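Local coordinates for protein dihydrodipicolinate synthase (Bacillus anthracis, PDB 1XKY) that probably condenses pyruvate with aspartate semialdehyde, an early step of lysine biosynthesis, at residues I11-I16 against R81-A86; A19-F24 against T36-Y41. One frame throughout, in Å; residues are numbered along the deposited sequence.

Contact 1 (I11-I16 against R81-A86)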
loop_
_atom_site.group_PDB
_atom_site.type_symbol
_atom_site.label_atom_id
_atom_site.label_comp_id
_atom_site.label_asym_id
_atom_site.label_seq_id
_atom_site.Cartn_x
_atom_site.Cartn_y
_atom_site.Cartn_z
ATOM N N ILE A 11 8.842 -13.064 34.352
ATOM C CA ILE A 11 7.429 -13.388 34.155
ATOM C C ILE A 11 7.237 -14.252 32.891
ATOM O O ILE A 11 7.857 -14.006 31.860
ATOM C CB ILE A 11 6.560 -12.101 34.114
ATOM C CG1 ILE A 11 5.074 -12.448 34.285
ATOM C CG2 ILE A 11 6.822 -11.288 32.834
ATOM C CD1 ILE A 11 4.194 -11.255 34.634
ATOM N N ASP A 12 6.409 -15.283 32.999
ATOM C CA ASP A 12 6.188 -16.229 31.902
ATOM C C ASP A 12 4.720 -16.171 31.483
ATOM O O ASP A 12 3.847 -16.671 32.187
ATOM C CB ASP A 12 6.565 -17.645 32.349
ATOM C CG ASP A 12 6.384 -18.698 31.249
ATOM O OD1 ASP A 12 6.090 -18.354 30.085
ATOM O OD2 ASP A 12 6.559 -19.896 31.561
ATOM N N PHE A 13 4.458 -15.579 30.322
ATOM C CA PHE A 13 3.091 -15.460 29.817
ATOM C C PHE A 13 2.604 -16.729 29.116
ATOM O O PHE A 13 1.445 -16.801 28.733
ATOM C CB PHE A 13 2.964 -14.268 28.867
ATOM C CG PHE A 13 3.363 -12.966 29.479
ATOM C CD1 PHE A 13 2.758 -12.522 30.648
ATOM C CD2 PHE A 13 4.331 -12.172 28.889
ATOM C CE1 PHE A 13 3.118 -11.313 31.219
ATOM C CE2 PHE A 13 4.697 -10.959 29.460
ATOM C CZ PHE A 13 4.089 -10.529 30.618
ATOM N N GLY A 14 3.487 -17.711 28.948
ATOM C CA GLY A 14 3.146 -18.958 28.260
ATOM C C GLY A 14 3.023 -18.811 26.751
ATOM O O GLY A 14 3.544 -17.852 26.159
ATOM N N THR A 15 2.328 -19.760 26.125
ATOM C CA THR A 15 2.223 -19.818 24.663
ATOM C C THR A 15 0.948 -19.191 24.105
ATOM O O THR A 15 0.919 -18.808 22.942
ATOM C CB THR A 15 2.297 -21.277 24.152
ATOM O OG1 THR A 15 1.421 -22.101 24.937
ATOM C CG2 THR A 15 3.713 -21.808 24.246
ATOM N N ILE A 16 -0.114 -19.119 24.906
ATOM C CA ILE A 16 -1.380 -18.515 24.461
ATOM C C ILE A 16 -1.914 -17.474 25.450
ATOM O O ILE A 16 -2.726 -17.786 26.323
ATOM C CB ILE A 16 -2.481 -19.567 24.215
ATOM C CG1 ILE A 16 -1.966 -20.692 23.299
ATOM C CG2 ILE A 16 -3.721 -18.888 23.596
ATOM C CD1 ILE A 16 -2.947 -21.811 23.060
ATOM N N ARG A 81 -3.608 -17.562 39.016
ATOM C CA ARG A 81 -3.480 -18.785 38.202
ATOM C C ARG A 81 -2.733 -18.555 36.892
ATOM O O ARG A 81 -2.027 -19.441 36.414
ATOM C CB ARG A 81 -4.852 -19.370 37.890
ATOM C CG ARG A 81 -5.502 -20.082 39.065
ATOM C CD ARG A 81 -6.900 -20.546 38.675
ATOM N NE ARG A 81 -7.836 -19.426 38.633
ATOM C CZ ARG A 81 -9.018 -19.449 38.018
ATOM N NH1 ARG A 81 -9.431 -20.526 37.362
ATOM N NH2 ARG A 81 -9.790 -18.374 38.058
ATOM N N VAL A 82 -2.937 -17.380 36.300
ATOM C CA VAL A 82 -2.199 -16.951 35.116
ATOM C C VAL A 82 -1.897 -15.461 35.264
ATOM O O VAL A 82 -2.598 -14.760 36.004
ATOM C CB VAL A 82 -3.005 -17.190 33.797
ATOM C CG1 VAL A 82 -3.332 -18.666 33.620
ATOM C CG2 VAL A 82 -4.280 -16.329 33.745
ATOM N N PRO A 83 -0.846 -14.965 34.585
ATOM C CA PRO A 83 -0.590 -13.523 34.628
ATOM C C PRO A 83 -1.719 -12.666 34.040
ATOM O O PRO A 83 -2.322 -13.038 33.037
ATOM C CB PRO A 83 0.689 -13.362 33.794
ATOM C CG PRO A 83 1.307 -14.692 33.776
ATOM C CD PRO A 83 0.182 -15.672 33.806
ATOM N N VAL A 84 -1.983 -11.530 34.684
ATOM C CA VAL A 84 -2.961 -10.542 34.217
ATOM C C VAL A 84 -2.198 -9.340 33.666
ATOM O O VAL A 84 -1.454 -8.691 34.392
ATOM C CB VAL A 84 -3.898 -10.078 35.360
ATOM C CG1 VAL A 84 -4.838 -8.982 34.882
ATOM C CG2 VAL A 84 -4.682 -11.256 35.907
ATOM N N ILE A 85 -2.378 -9.067 32.373
ATOM C CA ILE A 85 -1.716 -7.953 31.695
ATOM C C ILE A 85 -2.750 -6.884 31.368
ATOM O O ILE A 85 -3.704 -7.153 30.638
ATOM C CB ILE A 85 -1.042 -8.421 30.376
ATOM C CG1 ILE A 85 -0.065 -9.570 30.639
ATOM C CG2 ILE A 85 -0.332 -7.257 29.699
ATOM C CD1 ILE A 85 0.129 -10.496 29.450
ATOM N N ALA A 86 -2.563 -5.677 31.899
ATOM C CA ALA A 86 -3.507 -4.573 31.696
ATOM C C ALA A 86 -3.091 -3.663 30.534
ATOM O O ALA A 86 -1.934 -3.272 30.428
ATOM C CB ALA A 86 -3.633 -3.757 32.962
#
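The N-terminal mouth of the TIM barrel is covered here by the chain entering it: Phe-13, in the loop before strand 16-19, lies against Pro-83, just before strand 84-87, and Ile-85 on it. The ring is gripped from two directions. Over one face comes the delta methyl of Ile-85, whose CD1 stands 3.9 Å from the centroid of the Phe-13 ring and 27° off its normal, a CH-pi contact. The methyl is displaced toward the rim, on the side of the CD1-CE1 bond, so Ile-85 CD1 is 3.5 Å from Phe-13 CD1 and Ile-85 CG1 is 3.7 Å from Phe-13 CE1. In Ile-85, CG1 is anti to the carbonyl carbon (chi1 -56°), and this branch, not CG2, reaches the ring. Pro-83 meets the same ring at its edge, near the ring plane, with Pro-83 CB 3.9 Å from Phe-13 CD1. The alternation of the parallel strand explains the choice of partners: Ile-85 faces the barrel interior, where it also touches Ala-110 and Met-112, whereas Val-84 turns outward onto helix 64-78. Phe-13 reaches Ala-110 as well, so the ring touches two adjacent strands, 84-87 and 110-114. Outside the ring, Pro-83 CG lies 3.6 Å from the backbone Asp-12 O, and Ile-11 CD1 touches Pro-83 CB more loosely, at 4.2 Å. The loop contains an Asx turn, in which Gly-14 N donates to Asp-12 OD1 over 2.9 Å from above the carboxylate plane. That oxygen has a second partner, a salt bridge to Lys-211. No hydrogen bond joins the two segments; Phe-13 O is instead bound by the hydroxyl of Thr-48, and Gly-14 O by that of Tyr-195.

Contact 2 (A19-F24 against T36-Y41)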
loop_
_atom_site.group_PDB
_atom_site.type_symbol
_atom_site.label_atom_id
_atom_site.label_comp_id
_atom_site.label_asym_id
_atom_site.label_seq_id
_atom_site.Cartn_x
_atom_site.Cartn_y
_atom_site.Cartn_z
ATOM N N ALA A 19 -6.314 -11.961 24.382
ATOM C CA ALA A 19 -6.798 -10.586 24.341
ATOM C C ALA A 19 -8.288 -10.587 24.631
ATOM O O ALA A 19 -9.117 -10.613 23.721
ATOM C CB ALA A 19 -6.524 -9.962 22.972
ATOM N N MET A 20 -8.618 -10.544 25.915
ATOM C CA MET A 20 -9.970 -10.823 26.371
ATOM C C MET A 20 -10.959 -9.714 26.043
ATOM O O MET A 20 -10.687 -8.540 26.272
ATOM C CB MET A 20 -9.970 -11.056 27.882
ATOM C CG MET A 20 -11.209 -11.725 28.385
ATOM S SD MET A 20 -11.191 -11.911 30.169
ATOM C CE MET A 20 -11.284 -10.213 30.708
ATOM N N VAL A 21 -12.122 -10.106 25.531
ATOM C CA VAL A 21 -13.247 -9.194 25.378
ATOM C C VAL A 21 -13.751 -8.713 26.743
ATOM O O VAL A 21 -13.534 -9.356 27.773
ATOM C CB VAL A 21 -14.426 -9.831 24.561
ATOM C CG1 VAL A 21 -13.954 -10.232 23.177
ATOM C CG2 VAL A 21 -15.048 -11.034 25.300
ATOM N N THR A 22 -14.412 -7.563 26.744
ATOM C CA THR A 22 -15.035 -7.035 27.957
ATOM C C THR A 22 -16.552 -7.255 27.876
ATOM O O THR A 22 -17.237 -6.578 27.093
ATOM C CB THR A 22 -14.725 -5.538 28.144
ATOM O OG1 THR A 22 -13.306 -5.337 28.163
ATOM C CG2 THR A 22 -15.319 -5.027 29.455
ATOM N N PRO A 23 -17.077 -8.231 28.642
ATOM C CA PRO A 23 -18.525 -8.448 28.641
ATOM C C PRO A 23 -19.330 -7.228 29.100
ATOM O O PRO A 23 -18.979 -6.594 30.101
ATOM C CB PRO A 23 -18.714 -9.620 29.623
ATOM C CG PRO A 23 -17.402 -10.309 29.649
ATOM C CD PRO A 23 -16.380 -9.230 29.479
ATOM N N PHE A 24 -20.390 -6.915 28.357
ATOM C CA PHE A 24 -21.324 -5.851 28.727
ATOM C C PHE A 24 -22.717 -6.416 28.975
ATOM O O PHE A 24 -23.139 -7.406 28.350
ATOM C CB PHE A 24 -21.418 -4.764 27.643
ATOM C CG PHE A 24 -20.119 -4.040 27.363
ATOM C CD1 PHE A 24 -19.699 -3.827 26.052
ATOM C CD2 PHE A 24 -19.321 -3.565 28.397
ATOM C CE1 PHE A 24 -18.502 -3.157 25.777
ATOM C CE2 PHE A 24 -18.124 -2.884 28.126
ATOM C CZ PHE A 24 -17.721 -2.685 26.819
ATOM N N THR A 36 -16.473 -12.968 35.146
ATOM C CA THR A 36 -16.044 -14.109 35.962
ATOM C C THR A 36 -16.194 -15.410 35.171
ATOM O O THR A 36 -15.251 -16.201 35.083
ATOM C CB THR A 36 -16.828 -14.183 37.286
ATOM O OG1 THR A 36 -16.651 -12.959 38.006
ATOM C CG2 THR A 36 -16.359 -15.357 38.156
ATOM N N LYS A 37 -17.355 -15.606 34.555
ATOM C CA LYS A 37 -17.586 -16.799 33.742
ATOM C C LYS A 37 -16.557 -16.912 32.615
ATOM O O LYS A 37 -15.990 -17.988 32.385
ATOM C CB LYS A 37 -19.001 -16.798 33.163
ATOM C CG LYS A 37 -19.411 -18.134 32.559
ATOM C CD LYS A 37 -20.699 -18.031 31.730
ATOM C CE LYS A 37 -21.962 -17.995 32.580
ATOM N NZ LYS A 37 -22.370 -16.609 32.961
ATOM N N LEU A 38 -16.304 -15.794 31.936
ATOM C CA LEU A 38 -15.390 -15.780 30.790
ATOM C C LEU A 38 -13.952 -16.086 31.194
ATOM O O LEU A 38 -13.273 -16.855 30.523
ATOM C CB LEU A 38 -15.439 -14.423 30.066
ATOM C CG LEU A 38 -14.437 -14.249 28.911
ATOM C CD1 LEU A 38 -14.700 -15.266 27.825
ATOM C CD2 LEU A 38 -14.505 -12.836 28.346
ATOM N N VAL A 39 -13.487 -15.465 32.276
ATOM C CA VAL A 39 -12.123 -15.691 32.776
ATOM C C VAL A 39 -11.899 -17.168 33.110
ATOM O O VAL A 39 -10.894 -17.761 32.705
ATOM C CB VAL A 39 -11.810 -14.815 34.005
ATOM C CG1 VAL A 39 -10.521 -15.261 34.685
ATOM C CG2 VAL A 39 -11.703 -13.340 33.600
ATOM N N ASN A 40 -12.851 -17.767 33.817
ATOM C CA ASN A 40 -12.736 -19.189 34.177
ATOM C C ASN A 40 -12.758 -20.111 32.961
ATOM O O ASN A 40 -11.980 -21.080 32.881
ATOM C CB ASN A 40 -13.827 -19.574 35.177
ATOM C CG ASN A 40 -13.527 -19.058 36.569
ATOM O OD1 ASN A 40 -12.422 -19.244 37.079
ATOM N ND2 ASN A 40 -14.497 -18.401 37.185
ATOM N N TYR A 41 -13.641 -19.790 32.018
ATOM C CA TYR A 41 -13.692 -20.503 30.746
ATOM C C TYR A 41 -12.332 -20.480 30.024
ATOM O O TYR A 41 -11.808 -21.528 29.611
ATOM C CB TYR A 41 -14.799 -19.935 29.846
ATOM C CG TYR A 41 -14.705 -20.465 28.428
ATOM C CD1 TYR A 41 -15.283 -21.682 28.077
ATOM C CD2 TYR A 41 -13.987 -19.771 27.458
ATOM C CE1 TYR A 41 -15.171 -22.188 26.784
ATOM C CE2 TYR A 41 -13.874 -20.259 26.158
ATOM C CZ TYR A 41 -14.463 -21.471 25.823
ATOM O OH TYR A 41 -14.343 -21.961 24.528
#
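No aromatic face lies between Met-20 and Leu-38, where the segments meet; the Phe-24 ring has Thr-22 O of its own segment 3.6 Å above its centre and makes a cation-pi contact with Arg-278. The saturated ring of Pro-23 touches with its CG, 4.1 Å from Leu-38 CD2. That one methyl gathers three partners. Met-20 CG is tightly packed against Leu-38 CD2 at 3.5 Å, and Val-21 CG2 meets Leu-38 CD2 at 3.6 Å, the two side chains crossing at about a right angle. Leu-38 extends from the helix with CG anti to its backbone N (chi1 175°) and CD2 continuing the extended line, the branch that meets the loop. Met-20 slides past it in the opposite direction; its side chain runs extended to SD, 3.8 Å from Val-39 CG2, and bends only beyond it, at chi3 (67°), which turns CE. All five residues are buried, and the contact is wholly apolar. It seats the loop leaving the C-terminal end of strand 16-19 on helix 32-44, the first helix around the barrel, while Val-21 also packs on helix 261-269 and Val-39 on helix 64-78.

From the N terminus the chain first passes through 11-16, before strand 16-19, and reaches the second half of contact 1 only at 81-86, closing a long loop that includes strand 49-52 and helices 32-44 and 64-78. Contact 2 closes a short loop wholly within that interval, between 19-24 and 36-41, so the two nest without crossing. They lie at opposite ends of strand 16-19: contact 1 joins its entry to the third strand, contact 2 its exit to the first outer helix. Their centres are about 15 Å apart, yet a probable hydrogen bond of 2.9 Å from Arg-81 NH2 to Asn-40 OD1 connects segments 81-86 and 36-41 directly.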